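Local coordinates for uncharacterized protein (Thermus thermophilus HB8, PDB 6SCE) that probably serves in Type III CRISPR defence as a DNA nuclease switched on when its CARF part binds cyclic oligoadenylate, at residues V94-L97 and G98-R102; K232-L235 and R236-H239. One frame throughout, in Å; residues are numbered along the deposited sequence.

Contact 1 of 2, residues V94-L97 and G98-R102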
loop_
_atom_site.group_PDB
_atom_site.type_symbol
_atom_site.label_atom_id
_atom_site.label_comp_id
_atom_site.label_asym_id
_atom_site.label_seq_id
_atom_site.Cartn_x
_atom_site.Cartn_y
_atom_site.Cartn_z
ATOM N N VAL A 94 -7.072 18.332 1.315
ATOM C CA VAL A 94 -6.798 19.367 2.293
ATOM C C VAL A 94 -6.843 20.767 1.659
ATOM O O VAL A 94 -7.458 21.686 2.229
ATOM C CB VAL A 94 -5.454 19.147 2.975
ATOM C CG1 VAL A 94 -5.048 20.371 3.775
ATOM C CG2 VAL A 94 -5.514 17.924 3.878
ATOM N N ARG A 95 -6.206 20.915 0.512
ATOM C CA ARG A 95 -6.173 22.215 -0.186
ATOM C C ARG A 95 -7.550 22.658 -0.690
ATOM O O ARG A 95 -7.943 23.819 -0.509
ATOM C CB ARG A 95 -5.185 22.180 -1.313
ATOM C CG ARG A 95 -3.762 22.047 -0.744
ATOM C CD ARG A 95 -2.693 22.412 -1.697
ATOM N NE ARG A 95 -2.829 23.807 -2.117
ATOM C CZ ARG A 95 -2.218 24.313 -3.169
ATOM N NH1 ARG A 95 -1.388 23.570 -3.882
ATOM N NH2 ARG A 95 -2.445 25.579 -3.512
ATOM N N PHE A 96 -8.306 21.722 -1.263
ATOM C CA PHE A 96 -9.674 22.017 -1.676
ATOM C C PHE A 96 -10.557 22.347 -0.494
ATOM O O PHE A 96 -11.396 23.235 -0.593
ATOM C CB PHE A 96 -10.286 20.850 -2.457
ATOM C CG PHE A 96 -10.025 20.908 -3.918
ATOM C CD1 PHE A 96 -8.730 21.059 -4.401
ATOM C CD2 PHE A 96 -11.065 20.796 -4.832
ATOM C CE1 PHE A 96 -8.478 21.105 -5.750
ATOM C CE2 PHE A 96 -10.808 20.858 -6.189
ATOM C CZ PHE A 96 -9.510 20.984 -6.651
ATOM N N LEU A 97 -10.383 21.667 0.637
ATOM C CA LEU A 97 -11.232 21.965 1.780
ATOM C C LEU A 97 -10.996 23.413 2.227
ATOM O O LEU A 97 -11.961 24.121 2.547
ATOM C CB LEU A 97 -10.976 21.052 2.941
ATOM C CG LEU A 97 -11.753 21.322 4.228
ATOM C CD1 LEU A 97 -13.254 21.217 4.014
ATOM C CD2 LEU A 97 -11.284 20.365 5.298
ATOM N N GLY A 98 -9.733 23.848 2.239
ATOM C CA GLY A 98 -9.433 25.259 2.612
ATOM C C GLY A 98 -10.190 26.254 1.729
ATOM O O GLY A 98 -10.737 27.226 2.214
ATOM N N HIS A 99 -10.213 25.987 0.433
ATOM C CA HIS A 99 -10.772 26.883 -0.556
ATOM C C HIS A 99 -12.301 26.844 -0.600
ATOM O O HIS A 99 -12.945 27.894 -0.739
ATOM C CB HIS A 99 -10.197 26.523 -1.923
ATOM C CG HIS A 99 -10.706 27.369 -3.056
ATOM N ND1 HIS A 99 -10.157 28.593 -3.393
ATOM C CD2 HIS A 99 -11.712 27.157 -3.937
ATOM C CE1 HIS A 99 -10.801 29.091 -4.430
ATOM N NE2 HIS A 99 -11.750 28.244 -4.780
ATOM N N TRP A 100 -12.882 25.648 -0.462
ATOM C CA TRP A 100 -14.295 25.434 -0.755
ATOM C C TRP A 100 -15.217 25.574 0.437
ATOM O O TRP A 100 -16.436 25.422 0.301
ATOM C CB TRP A 100 -14.513 24.096 -1.525
ATOM C CG TRP A 100 -14.106 24.220 -2.950
ATOM C CD1 TRP A 100 -13.015 23.689 -3.538
ATOM C CD2 TRP A 100 -14.763 24.983 -3.942
ATOM N NE1 TRP A 100 -12.964 24.046 -4.847
ATOM C CE2 TRP A 100 -14.029 24.864 -5.113
ATOM C CE3 TRP A 100 -15.916 25.774 -3.942
ATOM C CZ2 TRP A 100 -14.395 25.492 -6.295
ATOM C CZ3 TRP A 100 -16.275 26.406 -5.126
ATOM C CH2 TRP A 100 -15.529 26.264 -6.266
ATOM N N ARG A 101 -14.672 25.902 1.591
ATOM C CA ARG A 101 -15.516 26.282 2.721
ATOM C C ARG A 101 -15.976 27.713 2.469
ATOM O O ARG A 101 -15.421 28.674 3.001
ATOM C CB ARG A 101 -14.773 26.133 4.041
ATOM C CG ARG A 101 -14.652 24.670 4.465
ATOM C CD ARG A 101 -13.946 24.476 5.812
ATOM N NE ARG A 101 -12.565 24.935 5.762
ATOM C CZ ARG A 101 -11.665 24.707 6.712
ATOM N NH1 ARG A 101 -11.994 24.017 7.795
ATOM N NH2 ARG A 101 -10.429 25.166 6.579
ATOM N N ARG A 102 -16.972 27.839 1.612
ATOM C CA ARG A 102 -17.481 29.144 1.211
ATOM C C ARG A 102 -18.971 29.040 0.892
ATOM O O ARG A 102 -19.492 27.934 0.697
ATOM C CB ARG A 102 -16.736 29.626 -0.025
ATOM C CG ARG A 102 -16.847 28.692 -1.223
ATOM C CD ARG A 102 -16.204 29.286 -2.460
ATOM N NE ARG A 102 -14.817 29.598 -2.176
ATOM C CZ ARG A 102 -14.038 30.395 -2.898
ATOM N NH1 ARG A 102 -14.480 30.977 -4.013
ATOM N NH2 ARG A 102 -12.779 30.606 -2.494
#
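In the last turns of helix 90-100, the connecting helix of the beta-alpha-beta unit that runs from strand 81-84 to strand 105-111, Phe-96 packs beside Trp-100 and Leu-97 crosses Arg-101. Backbone bonds of the i to i+4 kind join the two halves. Gly-98 N reaches Val-94 O at 3.1 Å with an N-H...O angle of 159°, and Trp-100 N donates to Phe-96 O at 2.8 Å; the last of them, from Arg-101 N to Leu-97 O, is weak at 3.4 Å. Phe-96 and Trp-100 point the same way, their closest side-chain atoms being CD2 of Phe-96 and CD1 of Trp-100 at 3.7 Å. With the phenyl and five-membered ring planes at 42°, the pair is oblique. The indole also brings its edge near Phe-96 O. Both side chains lie on the sheet side of the helix, Phe-96 reaching Leu-9 and Trp-100 reaching Leu-7 and Val-107. On another flank, CG of Leu-97 stands anti to its backbone nitrogen (chi1 177°), which sends the isobutyl group out to meet the arginine: CD1 of Leu-97 lies 3.8 Å from CG of Arg-101, and CG of Leu-97 sits over one guanidinium face, near its rim. With an alanine here the chain beyond CB is missing, which is likely to leave a gap between Leu-97 and Leu-392 of helix 384-393. Arg-101 is the centre of an inverse gamma turn, and NE of Arg-102 donates to His-99 O at 2.9 Å. A helix with one side laid on a sheet, followed by a turn that returns the chain to the next parallel strand, is the classic beta-alpha-beta crossover of Rossmann-like folds.

Contact 2 of 2, residues K232-L235 and R236-H239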
loop_
_atom_site.group_PDB
_atom_site.type_symbol
_atom_site.label_atom_id
_atom_site.label_comp_id
_atom_site.label_asym_id
_atom_site.label_seq_id
_atom_site.Cartn_x
_atom_site.Cartn_y
_atom_site.Cartn_z
ATOM N N LYS A 232 -10.540 -26.016 6.069
ATOM C CA LYS A 232 -10.693 -26.720 7.322
ATOM C C LYS A 232 -10.660 -28.230 7.102
ATOM O O LYS A 232 -10.103 -28.940 7.935
ATOM C CB LYS A 232 -11.978 -26.317 8.025
ATOM C CG LYS A 232 -11.960 -26.709 9.494
ATOM C CD LYS A 232 -13.234 -26.304 10.189
ATOM C CE LYS A 232 -13.176 -24.865 10.645
ATOM N NZ LYS A 232 -14.418 -24.527 11.384
ATOM N N ALA A 233 -11.211 -28.708 5.982
ATOM C CA ALA A 233 -11.167 -30.132 5.682
ATOM C C ALA A 233 -9.719 -30.618 5.532
ATOM O O ALA A 233 -9.370 -31.705 5.991
ATOM C CB ALA A 233 -11.980 -30.469 4.452
ATOM N N HIS A 234 -8.850 -29.813 4.933
ATOM C CA HIS A 234 -7.451 -30.173 4.912
ATOM C C HIS A 234 -6.833 -30.238 6.320
ATOM O O HIS A 234 -6.054 -31.153 6.615
ATOM C CB HIS A 234 -6.608 -29.231 4.064
ATOM C CG HIS A 234 -5.175 -29.635 3.998
ATOM N ND1 HIS A 234 -4.744 -30.698 3.237
ATOM C CD2 HIS A 234 -4.073 -29.127 4.597
ATOM C CE1 HIS A 234 -3.438 -30.818 3.359
ATOM N NE2 HIS A 234 -3.006 -29.875 4.180
ATOM N N LEU A 235 -7.143 -29.266 7.156
ATOM C CA LEU A 235 -6.631 -29.256 8.533
ATOM C C LEU A 235 -7.066 -30.531 9.303
ATOM O O LEU A 235 -6.285 -31.084 10.084
ATOM C CB LEU A 235 -7.145 -28.044 9.291
ATOM C CG LEU A 235 -6.622 -26.680 8.835
ATOM C CD1 LEU A 235 -7.210 -25.617 9.735
ATOM C CD2 LEU A 235 -5.109 -26.638 8.793
ATOM N N ARG A 236 -8.303 -30.962 9.078
ATOM C CA ARG A 236 -8.819 -32.158 9.734
ATOM C C ARG A 236 -8.118 -33.438 9.287
ATOM O O ARG A 236 -8.127 -34.425 10.004
ATOM C CB ARG A 236 -10.330 -32.255 9.586
ATOM C CG ARG A 236 -11.055 -31.229 10.438
ATOM C CD ARG A 236 -12.514 -31.076 10.054
ATOM N NE ARG A 236 -13.246 -30.217 10.995
ATOM C CZ ARG A 236 -14.442 -29.693 10.761
ATOM N NH1 ARG A 236 -15.057 -29.912 9.603
ATOM N NH2 ARG A 236 -15.032 -28.941 11.685
ATOM N N SER A 237 -7.481 -33.401 8.126
ATOM C CA SER A 237 -6.699 -34.505 7.608
ATOM C C SER A 237 -5.259 -34.564 8.164
ATOM O O SER A 237 -4.498 -35.485 7.838
ATOM C CB SER A 237 -6.661 -34.411 6.081
ATOM O OG SER A 237 -5.586 -33.613 5.625
ATOM N N ARG A 238 -4.884 -33.577 8.977
ATOM C CA ARG A 238 -3.542 -33.485 9.507
ATOM C C ARG A 238 -3.451 -34.106 10.913
ATOM O O ARG A 238 -4.426 -34.120 11.658
ATOM C CB ARG A 238 -3.083 -32.035 9.620
ATOM C CG ARG A 238 -3.069 -31.287 8.273
ATOM C CD ARG A 238 -2.124 -31.893 7.267
ATOM N NE ARG A 238 -2.765 -32.897 6.437
ATOM C CZ ARG A 238 -2.126 -33.711 5.597
ATOM N NH1 ARG A 238 -0.815 -33.677 5.478
ATOM N NH2 ARG A 238 -2.816 -34.578 4.872
ATOM N N HIS A 239 -2.259 -34.575 11.230
ATOM C CA HIS A 239 -1.848 -34.858 12.618
ATOM C C HIS A 239 -2.054 -33.579 13.431
ATOM O O HIS A 239 -1.831 -32.477 12.919
ATOM C CB HIS A 239 -0.381 -35.286 12.585
ATOM C CG HIS A 239 0.216 -35.647 13.915
ATOM N ND1 HIS A 239 0.588 -34.704 14.842
ATOM C CD2 HIS A 239 0.568 -36.849 14.437
ATOM C CE1 HIS A 239 1.142 -35.305 15.881
ATOM N NE2 HIS A 239 1.158 -36.603 15.652
#
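His-234 and Arg-238 make the tight half of this turn, with the Ser-237 hydroxyl bonded to His-234 O and to the arginine. The arginine chain bends at chi2 and chi3 (-62° and 91°), folding back so that NE lies over one face of the imidazole in an offset overlap: the planes are 13° apart, and CE1 of His-234 is 3.8 Å from NE of Arg-238. The ring is also held by a bond from ND1 to Ala-201 O. NE and NH2 of Arg-238 both grip OG of Ser-237 side-on, at 3.0 Å each, with the oxygen in the guanidinium plane. That hydroxyl in turn donates to His-234 O at 2.7 Å, in the carbonyl plane and on a lone pair. The same carbonyl accepts Ser-237 N from above its plane, at 3.1 Å. Along helix 232-236 and the turn after it, the backbone bonding shifts from i+4 to i+3: Arg-236 N bonds Lys-232 O, Ser-237 N bonds Ala-233 O weakly as well as His-234 O, and Arg-238 N bonds Leu-235 O. His-239 then takes the N-cap position of helix 240-257, whose Trp-250 packs against both His-234 and Leu-235. On the solvent side, no hydrogen bond links exposed Arg-236 to the Lys-232 side chain. The extended arginine crosses the lysine, whose CD rests over one guanidinium face near its rim, 3.5 Å from NH2 of Arg-236, while Lys-232 NZ makes its salt bridge with Asp-263.

Overall arrangement
Contact 1 comes first along the chain and contact 2 follows; neither overlaps the other. Their centres are 56 Å apart, on opposite sides of the chain's centre, and with about 44 Å between nearest atoms they do not touch. Residues 94-102 belong to the crossover beside the seven-stranded sheet that contains strands 81-84 and 105-111. Residues 232-239 instead follow strand 225-229 of a separate six-stranded sheet and lead into helix 240-257. The bound nucleic acid is about 9 Å from the nearest atom of contact 1 but about 26 Å from contact 2. The two are probably independent local arrangements in separate parts of one multidomain chain.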